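Local coordinates for peptidase S9 prolyl oligopeptidase catalytic domain-containing protein (Pyrococcus horikoshii, PDB 4HXF) that probably cleaves peptides as an acylaminoacyl peptidase of the prolyl oligopeptidase family of serine proteases, working as a self-compartmentalizing hexamer, at residues Phe500-Leu505 and Asp546-Leu551; Lys99-Lys104 and Trp155-Glu160; Asp259-Val264 and Gly420-Phe425. One frame throughout, in Å; residues are numbered along the deposited sequence.

Interaction 1 of 3, residues Phe500-Leu505 and Asp546-Leu551. With Y3A (N-[(benzyloxy)carbonyl]glycyl-N-[(2S,3R)-4-chloro-3-hydroxy-1-phenylbutan-2-yl]glycinamide), chain B.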
loop_
_atom_site.group_PDB
_atom_site.type_symbol
_atom_site.label_atom_id
_atom_site.label_comp_id
_atom_site.label_asym_id
_atom_site.label_seq_id
_atom_site.Cartn_x
_atom_site.Cartn_y
_atom_site.Cartn_z
ATOM N N PHE A 500 14.367 40.837 9.247
ATOM C CA PHE A 500 14.049 39.456 8.872
ATOM C C PHE A 500 13.357 38.620 9.892
ATOM O O PHE A 500 12.599 37.713 9.518
ATOM C CB PHE A 500 15.376 38.835 8.417
ATOM C CG PHE A 500 15.271 37.583 7.524
ATOM C CD1 PHE A 500 14.319 37.442 6.542
ATOM C CD2 PHE A 500 16.314 36.638 7.573
ATOM C CE1 PHE A 500 14.345 36.325 5.713
ATOM C CE2 PHE A 500 16.342 35.540 6.721
ATOM C CZ PHE A 500 15.310 35.338 5.829
ATOM N N SER A 501 13.615 38.823 11.184
ATOM C CA SER A 501 13.049 37.953 12.200
ATOM C C SER A 501 11.596 38.205 12.477
ATOM O O SER A 501 11.029 39.206 12.114
ATOM C CB SER A 501 13.800 38.021 13.483
ATOM O OG SER A 501 13.544 39.244 14.158
ATOM N N ASP A 502 10.986 37.237 13.119
ATOM C CA ASP A 502 9.576 37.358 13.427
ATOM C C ASP A 502 9.200 38.572 14.262
ATOM O O ASP A 502 8.132 39.170 14.028
ATOM C CB ASP A 502 9.063 36.059 14.009
ATOM C CG ASP A 502 9.727 35.625 15.313
ATOM O OD1 ASP A 502 10.637 36.220 15.812
ATOM O OD2 ASP A 502 9.263 34.588 15.781
ATOM N N ILE A 503 10.002 38.844 15.298
ATOM C CA ILE A 503 9.696 39.927 16.228
ATOM C C ILE A 503 10.533 41.170 16.028
ATOM O O ILE A 503 10.402 42.166 16.753
ATOM C CB ILE A 503 9.834 39.407 17.665
ATOM C CG1 ILE A 503 11.250 39.113 18.061
ATOM C CG2 ILE A 503 8.815 38.269 17.943
ATOM C CD1 ILE A 503 11.507 38.793 19.564
ATOM N N GLY A 504 11.408 41.168 15.028
ATOM C CA GLY A 504 12.343 42.225 14.941
ATOM C C GLY A 504 11.852 43.596 14.735
ATOM O O GLY A 504 12.469 44.527 15.213
ATOM N N LEU A 505 10.726 43.762 14.035
ATOM C CA LEU A 505 10.287 45.105 13.650
ATOM C C LEU A 505 10.033 45.958 14.919
ATOM O O LEU A 505 10.272 47.187 14.857
ATOM C CB LEU A 505 9.053 45.102 12.748
ATOM C CG LEU A 505 9.196 44.679 11.304
ATOM C CD1 LEU A 505 7.802 44.722 10.642
ATOM C CD2 LEU A 505 10.294 45.544 10.643
ATOM N N ASP A 546 13.983 28.104 12.658
ATOM C CA ASP A 546 14.134 29.173 13.649
ATOM C C ASP A 546 13.843 30.546 12.984
ATOM O O ASP A 546 14.616 31.020 12.118
ATOM C CB ASP A 546 15.529 29.232 14.262
ATOM C CG ASP A 546 15.620 30.288 15.362
ATOM O OD1 ASP A 546 14.725 31.160 15.495
ATOM O OD2 ASP A 546 16.534 30.167 16.223
ATOM N N TYR A 547 12.656 31.079 13.242
ATOM C CA TYR A 547 12.295 32.405 12.706
ATOM C C TYR A 547 12.533 33.545 13.680
ATOM O O TYR A 547 12.355 34.736 13.333
ATOM C CB TYR A 547 10.887 32.412 12.166
ATOM C CG TYR A 547 10.659 31.238 11.177
ATOM C CD1 TYR A 547 9.543 30.430 11.295
ATOM C CD2 TYR A 547 11.594 30.939 10.221
ATOM C CE1 TYR A 547 9.383 29.360 10.446
ATOM C CE2 TYR A 547 11.418 29.827 9.359
ATOM C CZ TYR A 547 10.291 29.064 9.500
ATOM O OH TYR A 547 10.084 27.924 8.691
ATOM N N ARG A 548 12.877 33.203 14.907
ATOM C CA ARG A 548 13.259 34.167 15.919
ATOM C C ARG A 548 14.635 34.761 15.696
ATOM O O ARG A 548 14.807 35.946 15.781
ATOM C CB ARG A 548 13.218 33.503 17.299
ATOM C CG ARG A 548 13.549 34.386 18.506
ATOM C CD ARG A 548 12.698 35.690 18.661
ATOM N NE ARG A 548 11.323 35.414 18.367
ATOM C CZ ARG A 548 10.485 34.793 19.186
ATOM N NH1 ARG A 548 9.274 34.401 18.752
ATOM N NH2 ARG A 548 10.859 34.607 20.463
ATOM N N CYS A 549 15.565 33.858 15.326
ATOM C CA CYS A 549 16.897 34.190 14.869
ATOM C C CYS A 549 17.073 33.391 13.574
ATOM O O CYS A 549 17.521 32.217 13.593
ATOM C CB CYS A 549 17.988 33.850 15.851
ATOM S SG CYS A 549 17.830 34.765 17.436
ATOM N N PRO A 550 16.770 34.041 12.468
ATOM C CA PRO A 550 16.877 33.294 11.227
ATOM C C PRO A 550 18.300 32.904 10.862
ATOM O O PRO A 550 19.275 33.329 11.438
ATOM C CB PRO A 550 16.259 34.231 10.174
ATOM C CG PRO A 550 15.360 35.165 10.957
ATOM C CD PRO A 550 16.062 35.350 12.262
ATOM N N LEU A 551 18.332 31.976 9.894
ATOM C CA LEU A 551 19.606 31.314 9.433
ATOM C C LEU A 551 20.757 32.242 9.152
ATOM O O LEU A 551 21.904 31.893 9.418
ATOM C CB LEU A 551 19.287 30.422 8.272
ATOM C CG LEU A 551 20.546 29.609 7.766
ATOM C CD1 LEU A 551 21.134 28.627 8.807
ATOM C CD2 LEU A 551 20.133 28.879 6.422
HETATM N N3 Y3A B . 11.888 36.317 23.895
HETATM C CA3 Y3A B . 13.069 37.071 23.435
HETATM C C3 Y3A B . 13.731 36.174 22.384
HETATM O O3 Y3A B . 13.224 35.268 21.755
HETATM C C4 Y3A B . 16.511 34.225 22.188
HETATM O O4 Y3A B . 17.192 34.675 23.302
HETATM C CA4 Y3A B . 16.016 35.439 21.422
HETATM N N4 Y3A B . 15.280 36.269 22.412
HETATM C CB4 Y3A B . 17.111 36.451 20.971
HETATM C CG4 Y3A B . 16.572 37.636 20.240
HETATM C CD1 Y3A B . 15.910 37.585 19.004
HETATM C CD2 Y3A B . 16.792 38.901 20.765
HETATM C CE1 Y3A B . 15.448 38.707 18.343
HETATM C CE2 Y3A B . 16.329 40.039 20.121
HETATM C CZ4 Y3A B . 15.646 39.940 18.949
HETATM C C15 Y3A B . 15.519 33.005 22.249
#
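Arg548 takes hold of Asp502 side-on, one nitrogen to each carboxylate oxygen. Arg548 NE reaches Asp502 OD1 at 2.8 Å on the syn lone pair, a salt bridge, while Arg548 NH1 meets Asp502 OD2 at 3.0 Å; the carboxylate and guanidinium planes lie only 30° apart. OD2 also accepts from the backbone N of Asp142, which helps keep the carboxylate from turning. The arginine chain folds twice, about its CB-CG bond (55°) and its CG-CD bond (42°), and curls back so that the remaining nitrogen, NH2, can donate to the carbonyl O3 of the inhibitor Y3A at 2.8 Å. The carboxylate and the inhibitor carbonyl both sit at the guanidinium edge, and Ile503 CG2 covers one face, a branched apolar group suiting the flat surface. Asp502 N reinforces this pairing by donating to Tyr547 O at 2.9 Å. The Phe500 ring and Pro550 run alongside each other in opposite senses, CD2 of the ring 3.5 Å from CB of the proline. Asp546 OD1 accepts from Cys549 N in an Asx motif, and its OD2 bonds His578 ND1. Ser466, His578 and Asp546 fit a Ser-His-Asp catalytic triad, and Arg548 helps line the pocket that holds the inhibitor, in the active site of an alpha/beta hydrolase.

Interaction 2 of 3, residues Lys99-Lys104 and Trp155-Glu160. With MG (magnesium ion), chain F.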
loop_
_atom_site.group_PDB
_atom_site.type_symbol
_atom_site.label_atom_id
_atom_site.label_comp_id
_atom_site.label_asym_id
_atom_site.label_seq_id
_atom_site.Cartn_x
_atom_site.Cartn_y
_atom_site.Cartn_z
ATOM N N LYS A 99 -15.148 10.596 20.730
ATOM C CA LYS A 99 -14.612 11.666 19.898
ATOM C C LYS A 99 -15.686 12.745 19.613
ATOM O O LYS A 99 -16.796 12.398 19.273
ATOM C CB LYS A 99 -14.095 11.099 18.580
ATOM C CG LYS A 99 -13.243 12.124 17.811
ATOM N N VAL A 100 -15.379 14.011 19.835
ATOM C CA VAL A 100 -16.381 15.099 19.715
ATOM C C VAL A 100 -16.106 15.875 18.466
ATOM O O VAL A 100 -17.105 16.273 17.825
ATOM C CB VAL A 100 -16.277 15.975 20.984
ATOM C CG1 VAL A 100 -17.059 17.260 20.813
ATOM C CG2 VAL A 100 -16.849 15.124 22.198
ATOM N N LEU A 101 -14.866 16.154 18.112
ATOM C CA LEU A 101 -14.640 17.034 16.959
ATOM C C LEU A 101 -13.255 16.806 16.395
ATOM O O LEU A 101 -12.267 16.698 17.141
ATOM C CB LEU A 101 -14.777 18.502 17.399
ATOM C CG LEU A 101 -14.964 19.530 16.263
ATOM C CD1 LEU A 101 -16.383 19.467 15.621
ATOM C CD2 LEU A 101 -14.685 20.909 16.821
ATOM N N GLU A 102 -13.121 16.781 15.084
ATOM C CA GLU A 102 -11.811 16.493 14.487
ATOM C C GLU A 102 -11.452 17.791 14.007
ATOM O O GLU A 102 -12.097 18.042 12.952
ATOM C CB GLU A 102 -11.959 15.574 13.233
ATOM C CG GLU A 102 -11.798 14.093 13.467
ATOM C CD GLU A 102 -10.385 13.593 13.162
ATOM O OE1 GLU A 102 -10.132 12.410 13.488
ATOM O OE2 GLU A 102 -9.536 14.364 12.634
ATOM N N ALA A 103 -10.351 18.353 14.616
ATOM C CA ALA A 103 -9.885 19.753 15.013
ATOM C C ALA A 103 -8.430 20.089 14.591
ATOM O O ALA A 103 -7.558 20.463 15.443
ATOM C CB ALA A 103 -9.899 19.964 16.542
ATOM N N LYS A 104 -8.132 19.966 13.331
ATOM C CA LYS A 104 -6.916 20.714 12.815
ATOM C C LYS A 104 -6.804 22.277 13.095
ATOM O O LYS A 104 -7.770 23.073 13.072
ATOM C CB LYS A 104 -6.502 20.251 11.419
ATOM C CG LYS A 104 -6.446 21.148 10.203
ATOM C CD LYS A 104 -5.881 20.192 9.149
ATOM N N TRP A 155 -14.157 28.900 18.348
ATOM C CA TRP A 155 -15.292 28.012 18.206
ATOM C C TRP A 155 -15.875 27.712 19.554
ATOM O O TRP A 155 -15.154 27.266 20.455
ATOM C CB TRP A 155 -14.868 26.669 17.600
ATOM C CG TRP A 155 -14.268 26.673 16.197
ATOM C CD1 TRP A 155 -14.362 27.598 15.232
ATOM C CD2 TRP A 155 -13.619 25.527 15.527
ATOM N NE1 TRP A 155 -13.677 27.207 14.094
ATOM C CE2 TRP A 155 -13.248 25.984 14.199
ATOM C CE3 TRP A 155 -13.279 24.225 15.906
ATOM C CZ2 TRP A 155 -12.526 25.152 13.283
ATOM C CZ3 TRP A 155 -12.564 23.406 14.982
ATOM C CH2 TRP A 155 -12.208 23.867 13.705
ATOM N N VAL A 156 -17.165 27.816 19.710
ATOM C CA VAL A 156 -17.839 27.279 20.898
ATOM C C VAL A 156 -18.423 25.915 20.485
ATOM O O VAL A 156 -19.228 25.788 19.542
ATOM C CB VAL A 156 -18.946 28.161 21.348
ATOM C CG1 VAL A 156 -19.690 27.558 22.537
ATOM C CG2 VAL A 156 -18.388 29.617 21.645
ATOM N N ILE A 157 -18.001 24.892 21.204
ATOM C CA ILE A 157 -18.348 23.501 20.921
ATOM C C ILE A 157 -19.241 22.942 21.992
ATOM O O ILE A 157 -18.931 22.956 23.201
ATOM C CB ILE A 157 -17.087 22.621 20.794
ATOM C CG1 ILE A 157 -16.111 23.126 19.727
ATOM C CG2 ILE A 157 -17.415 21.124 20.459
ATOM C CD1 ILE A 157 -14.702 22.623 19.964
ATOM N N ASP A 158 -20.397 22.411 21.578
ATOM C CA ASP A 158 -21.272 21.648 22.442
ATOM C C ASP A 158 -20.745 20.213 22.501
ATOM O O ASP A 158 -20.743 19.528 21.474
ATOM C CB ASP A 158 -22.704 21.644 21.975
ATOM C CG ASP A 158 -23.547 20.713 22.764
ATOM O OD1 ASP A 158 -23.169 20.390 23.944
ATOM O OD2 ASP A 158 -24.657 20.295 22.300
ATOM N N THR A 159 -20.235 19.807 23.692
ATOM C CA THR A 159 -19.667 18.429 23.773
ATOM C C THR A 159 -20.776 17.330 23.810
ATOM O O THR A 159 -20.433 16.149 23.555
ATOM C CB THR A 159 -18.699 18.243 24.967
ATOM O OG1 THR A 159 -19.457 18.430 26.150
ATOM C CG2 THR A 159 -17.472 19.159 24.908
ATOM N N GLU A 160 -22.025 17.698 24.056
ATOM C CA GLU A 160 -23.117 16.699 24.129
ATOM C C GLU A 160 -23.511 16.372 22.641
ATOM O O GLU A 160 -23.311 15.261 22.191
ATOM C CB GLU A 160 -24.311 17.228 24.938
ATOM C CG GLU A 160 -24.014 17.236 26.402
ATOM C CD GLU A 160 -25.254 17.357 27.245
ATOM O OE1 GLU A 160 -26.363 16.943 26.849
ATOM O OE2 GLU A 160 -25.100 17.930 28.327
HETATM MG MG MG F . -18.457 11.801 18.036
HETATM O O HOH W 1 -17.595 12.979 16.529
HETATM O O HOH W 2 -19.338 10.739 19.559
HETATM O O HOH W 3 -17.481 10.152 17.432
HETATM O O HOH W 4 -19.959 11.445 16.625
#
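The six-membered part of the Trp155 indole receives the CD2 methyl of Leu101 obliquely, 3.7 Å from CE3, with CZ3 of the same ring almost as near. Elsewhere around this indole lie Gln167 and Ile106. A broad aromatic surface suits the place, because a single methyl can settle across two of its ring carbons. The same Leu101 CD2 also rests 3.6 Å from Ile157 CD1, so one methyl fills the notch between the two side chains. Ile157 spreads its branches to serve two neighbours: CG1, anti to the carbonyl carbon (chi1 -57°), carries CD1 to Leu101, while CG2 meets Val100 CG1 at 3.9 Å. Val100 and Leu101 can both point into this contact because they form a classic beta bulge opposite Ile87. No hydrogen bond joins the two segments; the packing is apolar. At the strand end, Asp158 OD1 accepts from Glu160 N in an Asx turn and forms a salt bridge with Arg116. At this same end of the contact, Lys99 O binds magnesium at 2.2 Å, with four waters and Glu162 OE1 completing six ligands. Arg55 of a neighbouring subunit pairs with Glu160. The axes of 99-102 and 155-158 approach to 8.5 Å; strand 97-102, the last of its four-stranded sheet, packs against strand 151-158, an inner strand of the next sheet, joining successive beta-propeller blades.

Interaction 3 of 3, residues Asp259-Val264 and Gly420-Phe425. With MG (magnesium ion), chain D; MG (magnesium ion), chain C.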
loop_
_atom_site.group_PDB
_atom_site.type_symbol
_atom_site.label_atom_id
_atom_site.label_comp_id
_atom_site.label_asym_id
_atom_site.label_seq_id
_atom_site.Cartn_x
_atom_site.Cartn_y
_atom_site.Cartn_z
ATOM N N ASP A 259 3.322 46.905 44.532
ATOM C CA ASP A 259 4.482 47.162 45.370
ATOM C C ASP A 259 5.642 46.155 45.240
ATOM O O ASP A 259 6.595 46.213 46.001
ATOM C CB ASP A 259 3.996 47.108 46.809
ATOM N N ILE A 260 5.513 45.192 44.336
ATOM C CA ILE A 260 6.489 44.098 44.237
ATOM C C ILE A 260 7.146 44.289 42.868
ATOM O O ILE A 260 6.452 44.254 41.830
ATOM C CB ILE A 260 5.836 42.722 44.316
ATOM C CG1 ILE A 260 5.342 42.490 45.773
ATOM C CG2 ILE A 260 6.835 41.665 43.902
ATOM C CD1 ILE A 260 4.483 41.231 45.927
ATOM N N ASP A 261 8.429 44.593 42.874
ATOM C CA ASP A 261 9.167 44.916 41.621
ATOM C C ASP A 261 9.825 43.629 41.026
ATOM O O ASP A 261 11.067 43.533 40.903
ATOM C CB ASP A 261 10.242 45.992 41.857
ATOM C CG ASP A 261 10.911 46.495 40.590
ATOM O OD1 ASP A 261 10.431 46.255 39.501
ATOM O OD2 ASP A 261 11.923 47.188 40.796
ATOM N N ARG A 262 8.972 42.680 40.718
ATOM C CA ARG A 262 9.367 41.396 40.098
ATOM C C ARG A 262 8.284 41.047 39.055
ATOM O O ARG A 262 7.106 41.492 39.077
ATOM C CB ARG A 262 9.480 40.340 41.161
ATOM C CG ARG A 262 10.618 40.574 42.116
ATOM C CD ARG A 262 11.990 40.409 41.486
ATOM N NE ARG A 262 13.025 40.473 42.497
ATOM C CZ ARG A 262 13.646 41.591 42.898
ATOM N NH1 ARG A 262 13.217 42.782 42.470
ATOM N NH2 ARG A 262 14.606 41.509 43.805
ATOM N N GLU A 263 8.690 40.261 38.065
ATOM C CA GLU A 263 7.775 39.898 36.981
ATOM C C GLU A 263 6.983 38.607 37.330
ATOM O O GLU A 263 7.568 37.608 37.808
ATOM C CB GLU A 263 8.557 39.686 35.733
ATOM C CG GLU A 263 7.632 39.290 34.556
ATOM C CD GLU A 263 8.283 39.485 33.200
ATOM O OE1 GLU A 263 9.244 38.802 32.851
ATOM O OE2 GLU A 263 7.708 40.321 32.478
ATOM N N VAL A 264 5.705 38.578 37.007
ATOM C CA VAL A 264 4.837 37.386 37.090
ATOM C C VAL A 264 5.120 36.468 35.909
ATOM O O VAL A 264 5.163 36.846 34.731
ATOM C CB VAL A 264 3.311 37.752 37.188
ATOM C CG1 VAL A 264 2.422 36.466 37.172
ATOM C CG2 VAL A 264 2.998 38.622 38.425
ATOM N N GLY A 420 14.385 38.384 36.943
ATOM C CA GLY A 420 14.532 37.946 38.290
ATOM C C GLY A 420 14.935 38.955 39.332
ATOM O O GLY A 420 15.060 38.660 40.533
ATOM N N TYR A 421 15.077 40.203 38.903
ATOM C CA TYR A 421 15.564 41.284 39.690
ATOM C C TYR A 421 14.621 42.469 39.470
ATOM O O TYR A 421 13.483 42.311 39.068
ATOM C CB TYR A 421 17.014 41.566 39.245
ATOM C CG TYR A 421 17.850 40.312 39.404
ATOM C CD1 TYR A 421 17.966 39.414 38.355
ATOM C CD2 TYR A 421 18.511 40.014 40.569
ATOM C CE1 TYR A 421 18.612 38.213 38.519
ATOM C CE2 TYR A 421 19.215 38.793 40.698
ATOM C CZ TYR A 421 19.302 37.945 39.631
ATOM O OH TYR A 421 19.948 36.751 39.835
ATOM N N SER A 422 15.080 43.668 39.795
ATOM C CA SER A 422 14.284 44.845 39.596
ATOM C C SER A 422 14.013 45.049 38.135
ATOM O O SER A 422 14.735 44.575 37.188
ATOM C CB SER A 422 14.923 46.139 40.122
ATOM O OG SER A 422 16.110 46.491 39.406
ATOM N N GLU A 423 12.951 45.784 37.846
ATOM C CA GLU A 423 12.660 46.199 36.499
ATOM C C GLU A 423 13.830 46.999 35.875
ATOM O O GLU A 423 14.246 46.774 34.763
ATOM C CB GLU A 423 11.378 47.034 36.412
ATOM C CG GLU A 423 11.047 47.420 34.993
ATOM C CD GLU A 423 9.646 47.963 34.891
ATOM O OE1 GLU A 423 9.453 49.146 35.116
ATOM O OE2 GLU A 423 8.688 47.182 34.794
ATOM N N ASP A 424 14.338 47.960 36.628
ATOM C CA ASP A 424 15.445 48.804 36.165
ATOM C C ASP A 424 16.626 47.903 35.770
ATOM O O ASP A 424 17.350 48.192 34.815
ATOM C CB ASP A 424 15.898 49.859 37.197
ATOM C CG ASP A 424 14.879 50.973 37.392
ATOM O OD1 ASP A 424 13.950 51.018 36.543
ATOM O OD2 ASP A 424 15.050 51.837 38.294
ATOM N N PHE A 425 16.887 46.846 36.541
ATOM C CA PHE A 425 18.020 45.907 36.214
ATOM C C PHE A 425 17.829 45.272 34.874
ATOM O O PHE A 425 18.793 45.154 34.053
ATOM C CB PHE A 425 18.099 44.848 37.316
ATOM C CG PHE A 425 19.199 43.814 37.130
ATOM C CD1 PHE A 425 20.422 44.021 37.700
ATOM C CD2 PHE A 425 18.953 42.616 36.540
ATOM C CE1 PHE A 425 21.452 43.082 37.592
ATOM C CE2 PHE A 425 19.938 41.677 36.510
ATOM C CZ PHE A 425 21.154 41.893 37.017
HETATM MG MG MG D . 7.309 39.974 30.427
HETATM MG MG MG C . 12.147 52.135 36.471
HETATM O O HOH W 5 12.990 48.955 39.185
HETATM O O HOH W 6 11.393 39.511 38.106
HETATM O O HOH W 7 9.115 38.972 30.277
HETATM O O HOH W 8 11.333 51.068 34.884
HETATM O O HOH W 9 11.383 50.786 37.863
HETATM O O HOH W 10 8.235 41.766 29.962
HETATM O O HOH W 11 6.955 39.766 28.302
#
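Arg262 lays its guanidinium flat over the backbone of Tyr421, whose CA stands 3.7 Å from the guanidinium plane, above its centre, while NH1 comes within 3.3 Å of Tyr421 C. The group is held in this pose from its own side: NH1 donates to Asp261 O at 2.8 Å, and NE forms a salt bridge with Glu281. An alanine here would remove the flat cover over Tyr421 and would probably leave Glu281 without its charged mate. Asp261, with CG anti to the backbone N (chi1 -173°), reaches across to the start of helix 423-427. Its OD1 accepts from Glu423 N at 3.1 Å, from above the carboxylate plane, and OD2 accepts from a water, which in turn accepts from Asp424 N. A short acid suits this spot, since the helix N-terminus would probably favour its negative charge. Ser422 is the N-cap, its OG accepting from Phe425 N at 3.0 Å. Two magnesium ions flank the contact, one bound by Glu263 OE2 at 2.1 Å together with Asp244, the other by Asp424 OD1. Here the loop before propeller strand 264-270 meets a capped helix N-terminus of the alpha/beta hydrolase domain, a junction between the two domains of a prolyl oligopeptidase.

In the fold
Along the chain the contacts come in series: interaction 2 closes first, then interaction 3, then interaction 1. Interaction 2 lies wholly in the propeller, between two consecutive four-stranded sheets, about 41 Å centre to centre from interaction 3 and 34 Å from interaction 1. Interaction 3 joins the propeller to the hydrolase domain. Both segments of interaction 1 belong to the hydrolase domain, one following strand 538-543 of its eight-stranded mixed sheet, but residues 140-142, from the propeller part of the chain, pack on it. Centres of interactions 1 and 3 are about 27 Å apart, and no contacts touch. They join blade to blade, propeller to catalytic domain, and pocket arginine to helix start, consistent with a catalytic domain fitted against its propeller.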